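Local coordinates for death on curing protein (Enterobacteria phage P1, PDB 3DD7), which acts as the toxin of the phage P1 Phd-Doc addiction module, a Fic-family protein that probably blocks translation and is inhibited by its antitoxin Phd, at residues A[24-29]-A[66-71]; A[34-39]-A[60-65]; A[71-76]-A[100-105]. The protein carries 2 engineered substitutions. One frame throughout, in Å; residues are numbered along the deposited sequence. Where two conformers were deposited one is given.

Contact 1 of 3, residues A[24-29]-A[66-71]; sequences PGMSDP and YIFNDA. Engineered in segment 66-71: Y66 (natural residue His).
M26 and F68 bring two loops together as one isolated antiparallel bridge, their CA atoms 4.2 Å apart. They form a non-hydrogen-bonded pair, flanked by two backbone bonds: N69 N donates to G25 O at 3.1 Å and almost straight (175°), while S27 N reaches I67 O at 2.8 Å with a more bent N-H...O angle of 155°. No further bridges follow, so this is a local pairing and not a sheet.

The close-packed part lies where the side chains of M26 and F68 run side by side, pointing the same way. In the conformer described, M26 CG rests 3.8 Å from both CD1 and CE1 of F68; with CG beside the backbone N (chi1 -68°) and the chain extended at chi2, SD comes to an oblique Met-aromatic position, 5.4 Å from the F68 ring centroid. One face of the F68 ring is covered from within its own loop by I67 CG2, which sits above the ring centre, and G25 O lies in plane at the ring edge. Beyond the two loops, H13 stacks on F68 and I10 receives M26, fixing this part against helix 6-20.

The other side faces solvent, with S27 and Y66 both exposed. S27 OG stands 3.1 Å from Y66 O, but its proton has a second acceptor within reach, F68 O, so the bond is not settled. Y66, an engineered residue in place of histidine, turns its ring away from the opposing loop.

Residues 66-71 belong to the Fic signature segment, which begins at the engineered position; the loop 24-29 alongside probably corresponds to the flap of Fic relatives. The chemistry implies a loop clasped chiefly through main-chain bonds, with a small apolar seam securing its inner side.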
# COMPACT_ATOMS: atom_id res chain seq x y z
N PRO A 24 6.36 -7.11 15.31
CA PRO A 24 5.70 -5.82 15.52
C PRO A 24 6.66 -4.65 15.38
O PRO A 24 7.89 -4.83 15.44
CB PRO A 24 5.22 -5.92 16.97
CG PRO A 24 6.27 -6.80 17.64
CD PRO A 24 6.60 -7.83 16.58
N GLY A 25 6.09 -3.45 15.20
CA GLY A 25 6.81 -2.22 15.48
C GLY A 25 7.41 -1.50 14.29
O GLY A 25 7.54 -2.08 13.20
N MET A 26 7.81 -0.26 14.52
CA MET A 26 8.40 0.57 13.47
C MET A 26 9.93 0.56 13.52
O MET A 26 10.52 0.53 14.60
CB MET A 26 7.82 1.99 13.53
CG MET A 26 6.34 2.04 13.15
SD MET A 26 5.53 3.66 13.21
CE MET A 26 5.75 4.10 14.94
N SER A 27 10.55 0.59 12.34
CA SER A 27 12.02 0.59 12.21
C SER A 27 12.64 1.83 12.83
O SER A 27 13.72 1.77 13.41
CB SER A 27 12.43 0.55 10.74
OG SER A 27 12.05 -0.66 10.12
N ASP A 28 11.95 2.94 12.68
CA ASP A 28 12.47 4.24 13.07
C ASP A 28 11.24 5.12 13.26
O ASP A 28 10.44 5.25 12.33
CB ASP A 28 13.36 4.79 11.94
CG ASP A 28 14.11 6.05 12.32
OD1 ASP A 28 14.45 6.23 13.51
OD2 ASP A 28 14.38 6.86 11.42
N PRO A 29 11.07 5.69 14.46
CA PRO A 29 10.02 6.68 14.66
C PRO A 29 10.23 7.86 13.72
O PRO A 29 11.35 8.36 13.59
CB PRO A 29 10.23 7.14 16.11
CG PRO A 29 10.94 6.02 16.77
CD PRO A 29 11.84 5.44 15.70
N TYR A 66 10.75 0.73 4.24
CA TYR A 66 11.17 0.05 5.49
C TYR A 66 10.75 0.85 6.72
O TYR A 66 11.54 1.11 7.63
CB TYR A 66 12.68 -0.24 5.48
CG TYR A 66 13.10 -1.15 4.36
CD1 TYR A 66 13.43 -0.64 3.11
CD2 TYR A 66 13.13 -2.54 4.53
CE1 TYR A 66 13.80 -1.46 2.05
CE2 TYR A 66 13.50 -3.39 3.48
CZ TYR A 66 13.83 -2.84 2.24
OH TYR A 66 14.20 -3.66 1.18
N ILE A 67 9.49 1.26 6.71
CA ILE A 67 8.90 1.95 7.85
C ILE A 67 8.77 0.99 9.04
O ILE A 67 8.90 1.40 10.21
CB ILE A 67 7.52 2.50 7.46
CG1 ILE A 67 7.66 3.53 6.34
CG2 ILE A 67 6.76 3.07 8.66
CD1 ILE A 67 6.36 3.80 5.63
N PHE A 68 8.55 -0.29 8.73
CA PHE A 68 8.24 -1.30 9.75
C PHE A 68 9.29 -2.40 9.81
O PHE A 68 10.03 -2.63 8.85
CB PHE A 68 6.85 -1.91 9.45
CG PHE A 68 5.76 -0.89 9.34
CD1 PHE A 68 5.19 -0.36 10.48
CD2 PHE A 68 5.30 -0.46 8.08
CE1 PHE A 68 4.16 0.59 10.41
CE2 PHE A 68 4.28 0.50 8.00
CZ PHE A 68 3.73 1.04 9.14
N ASN A 69 9.34 -3.09 10.95
CA ASN A 69 10.21 -4.24 11.10
C ASN A 69 9.76 -5.39 10.22
O ASN A 69 10.56 -6.24 9.82
CB ASN A 69 10.19 -4.71 12.55
CG ASN A 69 10.83 -3.70 13.50
OD1 ASN A 69 10.28 -3.42 14.57
ND2 ASN A 69 11.97 -3.17 13.13
N ASP A 70 8.46 -5.43 9.94
CA ASP A 70 7.88 -6.53 9.17
C ASP A 70 6.58 -6.06 8.52
O ASP A 70 6.03 -5.03 8.90
CB ASP A 70 7.63 -7.73 10.10
CG ASP A 70 7.53 -9.06 9.37
OD1 ASP A 70 7.65 -9.07 8.13
OD2 ASP A 70 7.34 -10.10 10.04
N ALA A 71 6.13 -6.84 7.55
CA ALA A 71 4.88 -6.63 6.83
C ALA A 71 4.86 -5.30 6.07
O ALA A 71 3.81 -4.68 5.90
CB ALA A 71 3.68 -6.76 7.78

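Contact 2 of 3, residues A[34-39]-A[60-65]; sequences AIIGRV and VATARG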
# COMPACT_ATOMS: atom_id res chain seq x y z
N ALA A 34 7.44 10.89 7.38
CA ALA A 34 8.35 11.39 6.34
C ALA A 34 7.92 10.86 4.98
O ALA A 34 7.73 11.62 4.02
CB ALA A 34 9.80 10.99 6.65
N ILE A 35 7.73 9.55 4.89
CA ILE A 35 7.44 8.93 3.61
C ILE A 35 6.07 9.31 3.07
O ILE A 35 5.96 9.72 1.91
CB ILE A 35 7.63 7.40 3.67
CG1 ILE A 35 9.13 7.11 3.81
CG2 ILE A 35 7.01 6.73 2.43
CD1 ILE A 35 9.49 5.66 4.03
N ILE A 36 5.05 9.18 3.90
CA ILE A 36 3.69 9.47 3.46
C ILE A 36 3.48 10.97 3.20
O ILE A 36 2.79 11.34 2.24
CB ILE A 36 2.63 8.87 4.42
CG1 ILE A 36 2.90 7.37 4.65
CG2 ILE A 36 1.21 9.10 3.88
CD1 ILE A 36 3.12 6.55 3.38
N GLY A 37 4.10 11.82 4.03
CA GLY A 37 4.11 13.26 3.77
C GLY A 37 4.71 13.56 2.41
O GLY A 37 4.17 14.35 1.63
N ARG A 38 5.83 12.90 2.09
CA ARG A 38 6.48 13.01 0.78
C ARG A 38 5.53 12.62 -0.38
O ARG A 38 5.49 13.30 -1.41
CB ARG A 38 7.75 12.14 0.72
CG ARG A 38 8.98 12.76 1.39
N VAL A 39 4.77 11.55 -0.19
CA VAL A 39 3.84 11.06 -1.21
C VAL A 39 2.79 12.13 -1.50
O VAL A 39 2.50 12.46 -2.64
CB VAL A 39 3.15 9.72 -0.79
CG1 VAL A 39 1.96 9.36 -1.73
CG2 VAL A 39 4.17 8.60 -0.76
N VAL A 60 4.62 1.80 -3.93
CA VAL A 60 6.08 1.80 -4.05
C VAL A 60 6.74 2.45 -2.82
O VAL A 60 7.73 1.93 -2.28
CB VAL A 60 6.57 2.45 -5.37
CG1 VAL A 60 8.11 2.49 -5.45
CG2 VAL A 60 6.03 1.71 -6.58
N ALA A 61 6.20 3.58 -2.38
CA ALA A 61 6.82 4.32 -1.26
C ALA A 61 6.91 3.49 0.02
O ALA A 61 7.94 3.48 0.71
CB ALA A 61 6.11 5.65 -1.02
N THR A 62 5.84 2.75 0.32
CA THR A 62 5.82 1.91 1.51
C THR A 62 6.63 0.63 1.30
O THR A 62 7.39 0.21 2.18
CB THR A 62 4.37 1.63 1.96
OG1 THR A 62 3.79 2.89 2.34
CG2 THR A 62 4.32 0.70 3.16
N ALA A 63 6.49 0.04 0.11
CA ALA A 63 7.19 -1.20 -0.18
C ALA A 63 8.71 -1.04 -0.08
O ALA A 63 9.40 -1.96 0.37
CB ALA A 63 6.77 -1.75 -1.54
N ARG A 64 9.22 0.13 -0.46
CA ARG A 64 10.66 0.41 -0.43
C ARG A 64 11.15 1.14 0.82
O ARG A 64 12.36 1.28 1.03
CB ARG A 64 11.05 1.26 -1.64
CG ARG A 64 10.85 0.56 -2.92
CD ARG A 64 11.45 1.31 -4.08
NE ARG A 64 10.91 0.66 -5.26
CZ ARG A 64 11.00 1.10 -6.51
NH1 ARG A 64 11.63 2.24 -6.80
NH2 ARG A 64 10.42 0.37 -7.45
N GLY A 65 10.20 1.60 1.63
CA GLY A 65 10.49 2.58 2.68
C GLY A 65 10.98 2.02 4.01
O GLY A 65 11.57 2.77 4.80
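A61 presents its methyl group to both I35 and V39, side chains one turn apart on the opposing helix, in a nearly antiparallel helix pair of the all-alpha Fic fold. The short segments lie at 155° with axes 10.0 Å apart, and no hydrogen bond crosses between them. The contact rests on methyl packing: A61 CB is 3.5 Å from V39 CG2 and 3.7 Å from I35 CG2.

I35 makes a second contact with its other branch. Because the side chain is extended at chi2 (174°), CD1 runs on past A61 to G65, where it lies 3.5 Å from G65 CA; with no side chain at this glycine, the methyl lies directly against the backbone. On the inner flank I36 passes T62 at an angle, and in the conformer described I36 CD1 approaches T62 OG1 at 3.9 Å. That hydroxyl has a weak hydrogen bond to Y58 O, one turn back in its own helix.

The next shell sets these groups in place. L9 of helix 6-20 touches both I36 and T62, closing the inner flank, while Y58 supports I36 and V39. T62 and A63 also pack on A76, so helix 51-65 is held between helix 31-45 and helix 72-86. Farther round the same helix, V60 meets V111 and V114 of helix 111-122, and R64 NE gives a hydrogen bond to A104 O. V60 CG1 lies 3.3 Å above the plane of the R64 guanidinium, over its centre.

Contact 3 of 3, residues A[71-76]-A[100-105]; sequences ANKRTA and LTVGAA
K73 meets T101, V102 and A105 with the aliphatic part of its chain, where helix 72-86 passes helix 97-105 at 113° with segment axes 9.8 Å apart. All contacts across the pair are van der Waals in kind. K73 CB lies 3.8 Å from T101 CG2, and K73 CG is at the same distance from A105 CB. Farther out the lysine crosses V102, with CD 4.1 Å from V102 CG2, before the chain bends at chi3 (-67°) and chi4.

One apolar-to-polar touch is closer: T101 CG2 comes to 3.4 Å from K73 O. The hydroxyl branch of T101 instead bonds to L97 O in its own helix. A76 adds a distant methyl at the edge of the T101 contact.

Hydrogen bonds run within the segments and shape the start of helix 72-86. A71 occupies the N-cap position, and its O is gripped twice by T75: by OG1 at 2.7 Å and by the backbone N at 3.0 Å, from opposite faces of the carbonyl plane. A71 CB covers one face of the R74 guanidinium, whose NH1 bonds to N16 OD1 and G21 O.

N72, K73 and R74 form the end of the Fic signature. The bound C-terminal domain of Phd packs apolar side chains on K73, R74 and T101, so this contact forms part of the antitoxin-binding surface, consistent with inhibition by fold complementation. The chemistry implies a join of methyl and methylene groups, while polar groups bond within their own helix or elsewhere in the chain.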
# COMPACT_ATOMS: atom_id res chain seq x y z
N ALA A 71 6.13 -6.84 7.55
CA ALA A 71 4.88 -6.63 6.83
C ALA A 71 4.86 -5.30 6.07
O ALA A 71 3.81 -4.68 5.90
CB ALA A 71 3.68 -6.76 7.78
N ASN A 72 6.03 -4.84 5.62
CA ASN A 72 6.08 -3.67 4.76
C ASN A 72 5.39 -3.91 3.43
O ASN A 72 4.66 -3.03 2.94
CB ASN A 72 7.53 -3.24 4.53
CG ASN A 72 8.18 -2.73 5.77
OD1 ASN A 72 7.83 -1.69 6.28
ND2 ASN A 72 9.18 -3.46 6.25
N LYS A 73 5.63 -5.07 2.84
CA LYS A 73 4.98 -5.36 1.55
C LYS A 73 3.47 -5.49 1.71
O LYS A 73 2.70 -4.92 0.91
CB LYS A 73 5.58 -6.59 0.87
CG LYS A 73 7.05 -6.41 0.44
CD LYS A 73 7.61 -7.68 -0.17
CE LYS A 73 7.74 -8.83 0.82
NZ LYS A 73 8.98 -8.66 1.64
N ARG A 74 3.03 -6.21 2.74
CA ARG A 74 1.59 -6.32 3.00
C ARG A 74 0.97 -4.95 3.19
O ARG A 74 -0.10 -4.65 2.63
CB ARG A 74 1.30 -7.23 4.19
CG ARG A 74 1.29 -8.70 3.81
CD ARG A 74 1.08 -9.53 5.09
NE ARG A 74 2.34 -9.77 5.81
CZ ARG A 74 2.44 -10.00 7.12
NH1 ARG A 74 1.37 -9.91 7.91
NH2 ARG A 74 3.62 -10.28 7.66
N THR A 75 1.65 -4.09 3.95
CA THR A 75 1.09 -2.79 4.28
C THR A 75 1.07 -1.95 3.01
O THR A 75 0.11 -1.24 2.77
CB THR A 75 1.87 -2.12 5.43
OG1 THR A 75 1.82 -2.98 6.59
CG2 THR A 75 1.30 -0.72 5.75
N ALA A 76 2.11 -2.10 2.19
CA ALA A 76 2.22 -1.37 0.92
C ALA A 76 1.00 -1.71 0.04
O ALA A 76 0.26 -0.82 -0.37
CB ALA A 76 3.50 -1.75 0.21
N LEU A 100 3.78 -8.48 -7.90
CA LEU A 100 3.80 -7.05 -8.21
C LEU A 100 4.43 -6.29 -7.06
O LEU A 100 5.32 -5.45 -7.24
CB LEU A 100 2.37 -6.51 -8.47
CG LEU A 100 2.22 -5.01 -8.80
CD1 LEU A 100 2.96 -4.67 -10.12
CD2 LEU A 100 0.73 -4.59 -8.86
N THR A 101 3.99 -6.64 -5.85
CA THR A 101 4.40 -5.93 -4.66
C THR A 101 5.86 -6.22 -4.37
O THR A 101 6.60 -5.30 -4.04
CB THR A 101 3.47 -6.28 -3.50
OG1 THR A 101 2.12 -6.01 -3.90
CG2 THR A 101 3.80 -5.45 -2.23
N VAL A 102 6.27 -7.48 -4.50
CA VAL A 102 7.68 -7.86 -4.33
C VAL A 102 8.55 -7.08 -5.34
O VAL A 102 9.59 -6.50 -4.98
CB VAL A 102 7.89 -9.40 -4.47
CG1 VAL A 102 9.38 -9.77 -4.44
CG2 VAL A 102 7.13 -10.13 -3.39
N GLY A 103 8.12 -7.05 -6.60
CA GLY A 103 8.88 -6.33 -7.62
C GLY A 103 9.02 -4.85 -7.32
O GLY A 103 10.08 -4.25 -7.58
N ALA A 104 7.96 -4.25 -6.79
CA ALA A 104 7.99 -2.86 -6.37
C ALA A 104 8.99 -2.68 -5.23
O ALA A 104 9.77 -1.72 -5.20
CB ALA A 104 6.59 -2.42 -5.92
N ALA A 105 8.94 -3.62 -4.30
CA ALA A 105 9.76 -3.58 -3.10
C ALA A 105 11.26 -3.66 -3.40
O ALA A 105 12.06 -3.01 -2.74
CB ALA A 105 9.34 -4.69 -2.13

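In the fold
Contacts 2 and 3 lie about 8 Å from the chain centre and join helices by apolar packing, whereas contact 1, about 14 Å out (all centre to centre), ties two loops by main-chain bonds. Helix 51-65 links them: it supplies one side of contact 2, runs into loop 66-71 of contact 1, and touches contact 3 through A63 against A76 and A105. Contacts 1 and 3 share A71, where the loop passes into helix 72-86, and F68 reaches T75 there. I67 bridges contacts 1 and 2 by packing on I35. Five of nine touching residues are exposed in contact 1, none of six in contact 2 and one of five in contact 3; neither helix contact has a hydrogen bond crossing between its segments.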